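Agmatine N-acetyltransferase (PDB 7CIW) transfers the acetyl group of acetyl-CoA to the amine of agmatine and probably also acylates arylalkylamines such as dopamine and serotonin. Local coordinates at residues V116-V128 with D156-S168. The protein carries 1 engineered substitution. Residues are numbered along the deposited sequence; the frame is centred on the assembly and turned at random.
Sequences VCRRFSVPSCLHV and DLGHQLVSVDCTS. With COA (coenzyme A), chain B; G0R (N-(4-carbamimidamidobutyl)ethanamide), chain C.
His159 opens the contact with its imidazole ND1 hydrogen-bonded at 2.8 Å to Ser124 OG, which lies at the ring edge. One ring face receives Leu126, whose CB makes a CH-pi contact 4.2 Å from the centroid of the His159 ring. Gln160 reaches across Pro123, and its backbone N shares a water with Ser124 O. Leu161 begins the strand, and Leu161 CD2 packs against Val116 CB (3.8 Å), Phe120 CD1 and the sulfur of Cys125, joining strand 161-166 to helix 116-119 and the start of strand 125-133. From here the two strands run parallel as neighbours in the central sheet, joined by helix 142-156 in the beta-alpha-beta unit of the GNAT fold. Leu161 O takes the N-H of Leu126, Ser163 N gives to Leu126 O, and Ser163 O accepts from Val128 N at 2.9 Å. Ser163 OG, turned between its own N and carbonyl carbon (chi1 57°), is hydrogen-bonded at 2.8 Å to His127 ND1, lying in the imidazole plane at its edge. Val164 lies alongside Val128, with Val164 CG2 against C1 of the acetyl-agmatine product. Asp165 OD1 is held by Thr211, while a water bridges OD2 to His127 NE2. A third water links Asp165 N, Val128 O and the product's amide N4.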
# COMPACT_ATOMS: atom_id res chain seq x y z
N VAL A 116 -3.19 -1.91 15.03
CA VAL A 116 -3.86 -3.20 14.89
C VAL A 116 -3.26 -4.26 15.80
O VAL A 116 -3.92 -5.25 16.13
CB VAL A 116 -3.85 -3.70 13.43
CG1 VAL A 116 -4.70 -2.79 12.55
CG2 VAL A 116 -2.39 -3.86 12.91
N CYS A 117 -1.99 -4.12 16.17
CA CYS A 117 -1.38 -5.13 17.05
C CYS A 117 -2.02 -5.11 18.42
O CYS A 117 -2.31 -6.17 19.00
CB CYS A 117 0.13 -4.88 17.12
SG CYS A 117 0.94 -5.38 15.54
N ARG A 118 -2.29 -3.91 18.93
CA ARG A 118 -3.00 -3.78 20.20
C ARG A 118 -4.48 -4.09 20.03
O ARG A 118 -5.10 -4.73 20.90
CB ARG A 118 -2.83 -2.37 20.74
CG ARG A 118 -1.39 -2.01 21.03
CD ARG A 118 -1.28 -0.75 21.88
NE ARG A 118 0.08 -0.60 22.39
CZ ARG A 118 1.12 -0.28 21.63
NH1 ARG A 118 0.95 -0.06 20.32
NH2 ARG A 118 2.32 -0.18 22.17
N ARG A 119 -5.07 -3.64 18.92
CA ARG A 119 -6.50 -3.83 18.71
C ARG A 119 -6.89 -5.30 18.72
O ARG A 119 -7.90 -5.67 19.32
CB ARG A 119 -6.93 -3.16 17.40
CG ARG A 119 -8.39 -3.38 17.01
CD ARG A 119 -8.67 -2.79 15.62
NE ARG A 119 -8.49 -1.34 15.59
CZ ARG A 119 -9.48 -0.46 15.57
NH1 ARG A 119 -10.74 -0.87 15.55
NH2 ARG A 119 -9.22 0.85 15.56
N PHE A 120 -6.10 -6.15 18.07
CA PHE A 120 -6.42 -7.57 17.93
C PHE A 120 -5.51 -8.48 18.75
O PHE A 120 -5.59 -9.70 18.59
CB PHE A 120 -6.38 -7.98 16.45
CG PHE A 120 -7.43 -7.31 15.60
CD1 PHE A 120 -7.08 -6.40 14.61
CD2 PHE A 120 -8.77 -7.58 15.82
CE1 PHE A 120 -8.05 -5.78 13.84
CE2 PHE A 120 -9.75 -6.97 15.04
CZ PHE A 120 -9.39 -6.06 14.06
N SER A 121 -4.66 -7.92 19.61
CA SER A 121 -3.70 -8.68 20.41
C SER A 121 -2.92 -9.67 19.56
O SER A 121 -2.86 -10.87 19.85
CB SER A 121 -4.40 -9.41 21.57
OG SER A 121 -4.50 -8.59 22.72
N VAL A 122 -2.31 -9.18 18.48
CA VAL A 122 -1.43 -10.00 17.67
C VAL A 122 -0.03 -9.40 17.74
O VAL A 122 0.10 -8.18 17.92
CB VAL A 122 -1.89 -10.09 16.20
CG1 VAL A 122 -3.21 -10.86 16.10
CG2 VAL A 122 -2.02 -8.70 15.62
N PRO A 123 1.03 -10.20 17.60
CA PRO A 123 2.38 -9.65 17.77
C PRO A 123 2.87 -8.83 16.60
O PRO A 123 3.80 -8.02 16.77
CB PRO A 123 3.25 -10.91 17.95
CG PRO A 123 2.48 -12.00 17.33
CD PRO A 123 1.03 -11.67 17.50
N SER A 124 2.26 -8.98 15.43
CA SER A 124 2.77 -8.37 14.21
C SER A 124 1.67 -8.39 13.17
O SER A 124 0.66 -9.09 13.31
CB SER A 124 4.00 -9.12 13.70
OG SER A 124 3.64 -10.44 13.29
N CYS A 125 1.90 -7.64 12.10
CA CYS A 125 0.96 -7.61 10.99
C CYS A 125 1.76 -7.44 9.71
O CYS A 125 2.81 -6.80 9.71
CB CYS A 125 -0.06 -6.47 11.19
SG CYS A 125 -1.38 -6.34 9.94
N LEU A 126 1.28 -8.05 8.63
CA LEU A 126 1.85 -7.78 7.31
C LEU A 126 1.02 -6.68 6.65
O LEU A 126 -0.16 -6.88 6.36
CB LEU A 126 1.85 -9.05 6.45
CG LEU A 126 2.57 -8.97 5.11
CD1 LEU A 126 3.98 -8.43 5.26
CD2 LEU A 126 2.62 -10.35 4.48
N HIS A 127 1.64 -5.53 6.43
CA HIS A 127 0.93 -4.37 5.90
C HIS A 127 1.20 -4.19 4.42
O HIS A 127 2.36 -4.18 3.99
CB HIS A 127 1.35 -3.12 6.67
CG HIS A 127 0.54 -1.91 6.32
ND1 HIS A 127 -0.71 -1.68 6.85
CD2 HIS A 127 0.79 -0.89 5.47
CE1 HIS A 127 -1.19 -0.55 6.36
NE2 HIS A 127 -0.31 -0.05 5.52
N VAL A 128 0.14 -4.01 3.63
CA VAL A 128 0.28 -3.77 2.19
C VAL A 128 0.44 -2.27 1.97
O VAL A 128 -0.49 -1.49 2.20
CB VAL A 128 -0.92 -4.32 1.42
CG1 VAL A 128 -0.82 -3.95 -0.06
CG2 VAL A 128 -1.00 -5.84 1.61
N ASP A 156 2.98 -17.98 5.73
CA ASP A 156 4.28 -18.64 5.83
C ASP A 156 5.16 -17.97 6.87
O ASP A 156 5.89 -18.65 7.61
CB ASP A 156 4.99 -18.63 4.48
CG ASP A 156 4.36 -19.53 3.45
OD1 ASP A 156 3.40 -20.26 3.77
OD2 ASP A 156 4.85 -19.50 2.30
N LEU A 157 5.11 -16.64 6.94
CA LEU A 157 5.94 -15.87 7.87
C LEU A 157 5.39 -15.87 9.29
O LEU A 157 6.03 -15.28 10.18
CB LEU A 157 6.08 -14.43 7.38
CG LEU A 157 6.95 -14.22 6.14
CD1 LEU A 157 6.68 -12.86 5.52
CD2 LEU A 157 8.43 -14.34 6.50
N GLY A 158 4.25 -16.49 9.55
CA GLY A 158 3.68 -16.55 10.88
C GLY A 158 2.80 -15.37 11.27
O GLY A 158 2.31 -15.35 12.41
N HIS A 159 2.60 -14.40 10.38
CA HIS A 159 1.70 -13.30 10.69
C HIS A 159 0.27 -13.81 10.86
O HIS A 159 -0.16 -14.73 10.16
CB HIS A 159 1.74 -12.23 9.60
CG HIS A 159 3.05 -11.53 9.50
ND1 HIS A 159 3.50 -10.65 10.46
CD2 HIS A 159 4.03 -11.61 8.57
CE1 HIS A 159 4.70 -10.21 10.12
NE2 HIS A 159 5.04 -10.77 8.98
N GLN A 160 -0.45 -13.21 11.79
CA GLN A 160 -1.85 -13.56 12.02
C GLN A 160 -2.81 -12.55 11.41
O GLN A 160 -4.03 -12.72 11.52
CB GLN A 160 -2.10 -13.70 13.52
CG GLN A 160 -1.28 -14.83 14.16
CD GLN A 160 -1.24 -14.74 15.66
OE1 GLN A 160 -2.28 -14.56 16.30
NE2 GLN A 160 -0.05 -14.86 16.25
N LEU A 161 -2.29 -11.53 10.75
CA LEU A 161 -3.13 -10.44 10.27
C LEU A 161 -2.46 -9.80 9.07
O LEU A 161 -1.23 -9.71 9.02
CB LEU A 161 -3.34 -9.39 11.37
CG LEU A 161 -4.48 -8.39 11.16
CD1 LEU A 161 -5.84 -9.07 11.35
CD2 LEU A 161 -4.33 -7.20 12.12
N VAL A 162 -3.28 -9.39 8.10
CA VAL A 162 -2.87 -8.52 7.00
C VAL A 162 -3.67 -7.23 7.12
O VAL A 162 -4.86 -7.28 7.44
CB VAL A 162 -3.12 -9.16 5.61
CG1 VAL A 162 -2.75 -8.20 4.47
CG2 VAL A 162 -2.36 -10.47 5.48
N SER A 163 -3.02 -6.09 6.90
CA SER A 163 -3.72 -4.81 6.92
C SER A 163 -3.40 -4.03 5.65
O SER A 163 -2.37 -4.25 5.01
CB SER A 163 -3.35 -3.97 8.15
OG SER A 163 -1.95 -3.75 8.22
N VAL A 164 -4.30 -3.11 5.29
CA VAL A 164 -4.10 -2.31 4.08
C VAL A 164 -4.92 -1.02 4.19
O VAL A 164 -6.08 -1.05 4.60
CB VAL A 164 -4.46 -3.13 2.82
CG1 VAL A 164 -5.93 -3.63 2.88
CG2 VAL A 164 -4.21 -2.33 1.55
N ASP A 165 -4.30 0.13 3.87
CA ASP A 165 -5.00 1.41 3.85
C ASP A 165 -5.51 1.66 2.44
O ASP A 165 -4.77 2.10 1.56
CB ASP A 165 -4.09 2.56 4.28
CG ASP A 165 -3.50 2.37 5.67
OD1 ASP A 165 -4.21 1.85 6.55
OD2 ASP A 165 -2.34 2.77 5.87
N CYS A 166 -6.80 1.42 2.22
CA CYS A 166 -7.39 1.65 0.91
C CYS A 166 -7.71 3.13 0.75
O CYS A 166 -8.79 3.61 1.12
CB CYS A 166 -8.62 0.77 0.72
SG CYS A 166 -8.25 -1.00 0.72
N THR A 167 -6.73 3.86 0.24
CA THR A 167 -6.93 5.26 -0.10
C THR A 167 -7.85 5.40 -1.31
O THR A 167 -8.43 6.48 -1.51
CB THR A 167 -5.57 5.90 -0.37
OG1 THR A 167 -4.92 5.19 -1.43
CG2 THR A 167 -4.70 5.81 0.88
N SER A 168 -8.00 4.34 -2.10
CA SER A 168 -8.81 4.31 -3.31
C SER A 168 -10.03 3.43 -3.08
O SER A 168 -9.91 2.33 -2.51
CB SER A 168 -7.98 3.76 -4.47
OG SER A 168 -8.81 3.30 -5.53
N1A COA B . -10.63 3.26 -12.28
C2A COA B . -11.85 2.94 -12.79
N3A COA B . -12.34 1.66 -12.65
C4A COA B . -11.62 0.72 -12.02
C5A COA B . -10.42 1.04 -11.52
C6A COA B . -9.93 2.33 -11.65
N6A COA B . -8.70 3.14 -11.28
N7A COA B . -9.87 -0.04 -10.92
C8A COA B . -10.73 -1.06 -11.05
N9A COA B . -11.80 -0.59 -11.71
C1B COA B . -12.94 -1.14 -12.16
C2B COA B . -12.53 -2.27 -13.14
O2B COA B . -12.25 -1.75 -14.50
C3B COA B . -13.52 -3.18 -13.08
O3B COA B . -14.75 -2.78 -13.75
P3B COA B . -15.11 -3.19 -15.32
O7A COA B . -14.49 -4.52 -15.68
O8A COA B . -16.63 -3.18 -15.52
O9A COA B . -14.50 -2.08 -16.17
C4B COA B . -13.96 -3.16 -11.51
O4B COA B . -13.65 -1.96 -11.03
C5B COA B . -13.31 -4.27 -10.73
O5B COA B . -11.94 -4.34 -11.13
P1A COA B . -10.79 -5.07 -10.15
O1A COA B . -11.27 -5.30 -8.72
O2A COA B . -10.31 -6.35 -10.83
O3A COA B . -9.59 -3.97 -10.08
P2A COA B . -7.99 -4.22 -10.35
O4A COA B . -7.75 -4.53 -11.80
O5A COA B . -7.48 -5.29 -9.40
O6A COA B . -7.39 -2.73 -9.99
CBP COA B . -6.46 -1.27 -8.45
CCP COA B . -7.59 -2.23 -8.71
CDP COA B . -5.15 -2.12 -8.30
CEP COA B . -6.72 -0.47 -7.17
CAP COA B . -6.38 -0.30 -9.63
OAP COA B . -7.53 0.52 -9.61
C9P COA B . -5.15 0.63 -9.60
O9P COA B . -4.06 0.26 -9.92
N8P COA B . -5.35 2.01 -9.21
C7P COA B . -4.25 2.99 -9.22
C6P COA B . -3.26 2.89 -7.98
C5P COA B . -4.13 2.84 -6.74
O5P COA B . -4.96 3.69 -6.51
N4P COA B . -3.90 1.69 -5.83
C3P COA B . -4.66 1.43 -4.62
C2P COA B . -4.43 2.47 -3.53
S1P COA B . -5.32 1.71 -2.14
C10 G0R C . 2.94 6.34 -0.98
N12 G0R C . 2.70 7.51 -1.82
C1 G0R C . -2.28 -0.36 -0.94
C2 G0R C . -1.99 1.10 -1.24
C5 G0R C . -1.93 3.50 -0.45
C6 G0R C . -0.61 3.93 0.20
C7 G0R C . -0.39 5.45 0.15
C8 G0R C . 0.62 5.94 -0.90
N4 G0R C . -2.19 2.09 -0.21
N9 G0R C . 1.99 5.63 -0.56
N11 G0R C . 4.28 5.97 -0.62
O3 G0R C . -1.59 1.42 -2.31
O HOH W 1 0.78 -11.82 13.96
O HOH W 2 -0.38 2.40 4.01
O HOH W 3 -1.84 0.79 2.38